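Long-range contact in Exo-beta-1,3-galactanase (Bifidobacterium bifidum, PDB 5FLW), which probably acts as a family 43 glycoside hydrolase that releases galactose units from the ends of beta-1,3-galactan chains: residues S148-S153 against I162-D167. Residues are numbered along the deposited sequence; the frame is centred on the assembly and turned at random. Where two conformers were deposited one is given.
Sequences SGYIMS and IYRLAD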
ATOM      1  N   SER A 148      12.057   9.373 -10.226  1.00 18.57           N
ATOM      2  CA  SER A 148      12.553   8.982  -8.916  1.00 17.60           C
ATOM      3  C   SER A 148      11.565   8.054  -8.226  1.00 17.76           C
ATOM      4  O   SER A 148      10.346   8.248  -8.311  1.00 17.40           O
ATOM      5  CB  SER A 148      12.786  10.207  -8.051  1.00 20.93           C
ATOM      6  OG  SER A 148      13.860  10.945  -8.589  1.00 31.27           O
ATOM      7  N   GLY A 149      12.097   7.025  -7.553  1.00 16.75           N
ATOM      8  CA  GLY A 149      11.289   6.079  -6.809  1.00 13.45           C
ATOM      9  C   GLY A 149      11.480   6.263  -5.315  1.00 15.87           C
ATOM     10  O   GLY A 149      12.578   6.609  -4.851  1.00 15.99           O
ATOM     11  N   TYR A 150      10.414   5.996  -4.559  1.00 14.87           N
ATOM     12  CA  TYR A 150      10.404   6.183  -3.120  1.00 16.84           C
ATOM     13  C   TYR A 150       9.673   5.033  -2.455  1.00 14.51           C
ATOM     14  O   TYR A 150       8.680   4.508  -2.984  1.00 14.13           O
ATOM     15  CB  TYR A 150       9.678   7.491  -2.723  1.00 12.96           C
ATOM     16  CG  TYR A 150      10.314   8.684  -3.363  1.00 14.60           C
ATOM     17  CD1 TYR A 150       9.936   9.112  -4.637  1.00 16.83           C
ATOM     18  CD2 TYR A 150      11.331   9.383  -2.703  1.00 15.10           C
ATOM     19  CE1 TYR A 150      10.572  10.218  -5.251  1.00 15.93           C
ATOM     20  CE2 TYR A 150      11.960  10.482  -3.296  1.00 15.36           C
ATOM     21  CZ  TYR A 150      11.586  10.906  -4.562  1.00 15.20           C
ATOM     22  OH  TYR A 150      12.243  11.995  -5.099  1.00 18.27           O
ATOM     23  N   ILE A 151      10.156   4.680  -1.273  1.00 11.98           N
ATOM     24  CA  ILE A 151       9.442   3.769  -0.401  0.52 12.82           C
ATOM     25  C   ILE A 151       9.116   4.512   0.895  1.00 12.91           C
ATOM     26  O   ILE A 151       9.991   5.152   1.496  1.00 13.28           O
ATOM     27  CB  ILE A 151      10.218   2.450  -0.195  0.52 12.51           C
ATOM     28  CG1 ILE A 151       9.416   1.466   0.662  0.52 15.62           C
ATOM     29  CG2 ILE A 151      11.578   2.697   0.402  0.52 12.39           C
ATOM     30  CD1 ILE A 151       9.935   0.059   0.577  0.52 10.36           C
ATOM     31  N   MET A 152       7.841   4.462   1.294  1.00 11.11           N
ATOM     32  CA  MET A 152       7.425   5.026   2.569  1.00 12.18           C
ATOM     33  C   MET A 152       7.447   3.910   3.594  1.00 13.48           C
ATOM     34  O   MET A 152       7.073   2.772   3.283  1.00 13.78           O
ATOM     35  CB  MET A 152       6.025   5.659   2.496  1.00 13.09           C
ATOM     36  CG  MET A 152       5.878   6.776   1.456  1.00 12.31           C
ATOM     37  SD  MET A 152       5.477   6.209  -0.229  1.00 16.03           S
ATOM     38  CE  MET A 152       3.716   5.827  -0.056  1.00 12.32           C
ATOM     39  N   SER A 153       7.884   4.226   4.813  1.00 10.83           N
ATOM     40  CA  SER A 153       8.213   3.176   5.778  1.00 13.00           C
ATOM     41  C   SER A 153       7.915   3.651   7.193  1.00 11.37           C
ATOM     42  O   SER A 153       8.589   4.561   7.693  1.00 12.29           O
ATOM     43  CB  SER A 153       9.710   2.802   5.669  1.00 12.31           C
ATOM     44  OG  SER A 153      10.133   1.998   6.771  1.00 12.41           O
ATOM     45  N   ILE A 162       9.858   8.882   4.195  1.00 14.78           N
ATOM     46  CA  ILE A 162       9.929   8.784   2.741  1.00 12.30           C
ATOM     47  C   ILE A 162      11.398   8.546   2.423  1.00 15.85           C
ATOM     48  O   ILE A 162      12.249   9.394   2.729  1.00 14.75           O
ATOM     49  CB  ILE A 162       9.426  10.061   2.048  1.00 14.10           C
ATOM     50  CG1 ILE A 162       7.963  10.364   2.438  1.00 13.35           C
ATOM     51  CG2 ILE A 162       9.613   9.937   0.534  1.00 13.77           C
ATOM     52  CD1 ILE A 162       7.403  11.664   1.896  1.00 14.90           C
ATOM     53  N   TYR A 163      11.711   7.374   1.868  1.00 13.93           N
ATOM     54  CA  TYR A 163      13.072   7.002   1.504  1.00 12.67           C
ATOM     55  C   TYR A 163      13.218   7.039  -0.014  1.00 14.21           C
ATOM     56  O   TYR A 163      12.391   6.457  -0.726  1.00 14.20           O
ATOM     57  CB  TYR A 163      13.345   5.572   1.946  1.00 13.00           C
ATOM     58  CG  TYR A 163      13.518   5.343   3.427  1.00 13.44           C
ATOM     59  CD1 TYR A 163      14.430   6.103   4.181  1.00 13.38           C
ATOM     60  CD2 TYR A 163      12.827   4.308   4.066  1.00 11.68           C
ATOM     61  CE1 TYR A 163      14.612   5.846   5.547  1.00 14.24           C
ATOM     62  CE2 TYR A 163      12.993   4.059   5.418  1.00  9.93           C
ATOM     63  CZ  TYR A 163      13.887   4.815   6.146  1.00 11.43           C
ATOM     64  OH  TYR A 163      14.045   4.564   7.478  1.00 12.43           O
ATOM     65  N   ARG A 164      14.272   7.681  -0.510  1.00 13.25           N
ATOM     66  CA  ARG A 164      14.538   7.678  -1.943  1.00 13.85           C
ATOM     67  C   ARG A 164      15.371   6.450  -2.311  1.00 16.11           C
ATOM     68  O   ARG A 164      16.344   6.126  -1.626  1.00 15.25           O
ATOM     69  CB  ARG A 164      15.231   8.959  -2.408  1.00 16.46           C
ATOM     70  CG  ARG A 164      15.420   9.057  -3.931  1.00 18.14           C
ATOM     71  CD  ARG A 164      15.814  10.451  -4.373  1.00 20.87           C
ATOM     72  NE  ARG A 164      17.002  10.939  -3.658  1.00 31.15           N
ATOM     73  CZ  ARG A 164      18.257  10.857  -4.107  1.00 40.52           C
ATOM     74  NH1 ARG A 164      18.506  10.309  -5.295  1.00 41.97           N
ATOM     75  NH2 ARG A 164      19.270  11.345  -3.380  1.00 23.94           N
ATOM     76  N   LEU A 165      14.979   5.782  -3.397  1.00 12.96           N
ATOM     77  CA  LEU A 165      15.679   4.600  -3.866  1.00 14.12           C
ATOM     78  C   LEU A 165      16.857   4.995  -4.753  1.00 17.01           C
ATOM     79  O   LEU A 165      16.837   6.035  -5.436  1.00 14.93           O
ATOM     80  CB  LEU A 165      14.724   3.742  -4.700  1.00 15.15           C
ATOM     81  CG  LEU A 165      13.538   3.145  -3.935  1.00 14.60           C
ATOM     82  CD1 LEU A 165      12.406   2.713  -4.887  1.00 16.32           C
ATOM     83  CD2 LEU A 165      14.008   1.957  -3.110  1.00 15.09           C
ATOM     84  N   ALA A 166      17.863   4.113  -4.780  1.00 15.39           N
ATOM     85  CA  ALA A 166      18.920   4.184  -5.776  1.00 12.66           C
ATOM     86  C   ALA A 166      18.307   4.065  -7.173  1.00 14.69           C
ATOM     87  O   ALA A 166      17.161   3.620  -7.345  1.00 13.98           O
ATOM     88  CB  ALA A 166      19.891   3.023  -5.562  1.00 13.74           C
ATOM     89  N   ASP A 167      19.081   4.476  -8.186  1.00 15.67           N
ATOM     90  CA  ASP A 167      18.581   4.450  -9.563  1.00 14.55           C
ATOM     91  C   ASP A 167      18.204   3.054 -10.029  1.00 17.64           C
ATOM     92  O   ASP A 167      17.370   2.919 -10.928  1.00 20.79           O
ATOM     93  CB  ASP A 167      19.614   5.000 -10.547  1.00 17.79           C
ATOM     94  CG  ASP A 167      19.800   6.497 -10.439  1.00 21.88           C
ATOM     95  OD1 ASP A 167      18.937   7.181  -9.833  1.00 23.93           O
ATOM     96  OD2 ASP A 167      20.842   6.980 -10.942  1.00 25.04           O
TER
HETATM   97  O   HOH W   1      16.301  10.280  -7.411  1.00 26.01           O
HETATM   98  O   HOH W   2      15.011   6.983  -7.374  1.00 16.65           O
HETATM   99  O   HOH W   3      12.244   2.669   8.324  1.00 11.47           O
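The Y150 ring meets I162 and R164 obliquely: CD2 of Y150 lies 3.7 Å from CG2 of I162, and CE2 of Y150 sits 3.7 Å from CB of R164. The guanidinium of R164 is turned 64° from the ring plane, and its methylenes rather than its charged end run past the phenol, because a bend at chi3 (54°) carries NE away to a salt bridge with E174. The Y163 ring, on the other face of the sheet, comes obliquely to S153, CE2 to CB at 3.5 Å; a water in the ring plane at its edge joins Y163 OH to S153 OG, which also bonds S136 OG. H161 stacks on the Y163 ring, and W131 meets it with the planes inclined. Trimming Y150 to an alanine is likely to open a gap beside I162 CG2 and to take from R164 CB and CG the ring they lie against. These strands form the central hairpin of a four-stranded antiparallel blade in the five-bladed beta-propeller of family 43, with 139-143 and 172-179 flanking them. I151 and Y163 are a hydrogen-bonded pair, I151 N to Y163 O at 2.9 Å and Y163 N to I151 O at 2.8 Å, and L165 N bonds G149 O. With CG anti to its carbonyl carbon (chi1 -65°), L165 sets CG 3.7 Å from G149 O. Where the strands end, waters bridge G149 N to L165 O and S148 OG to R164 NH1.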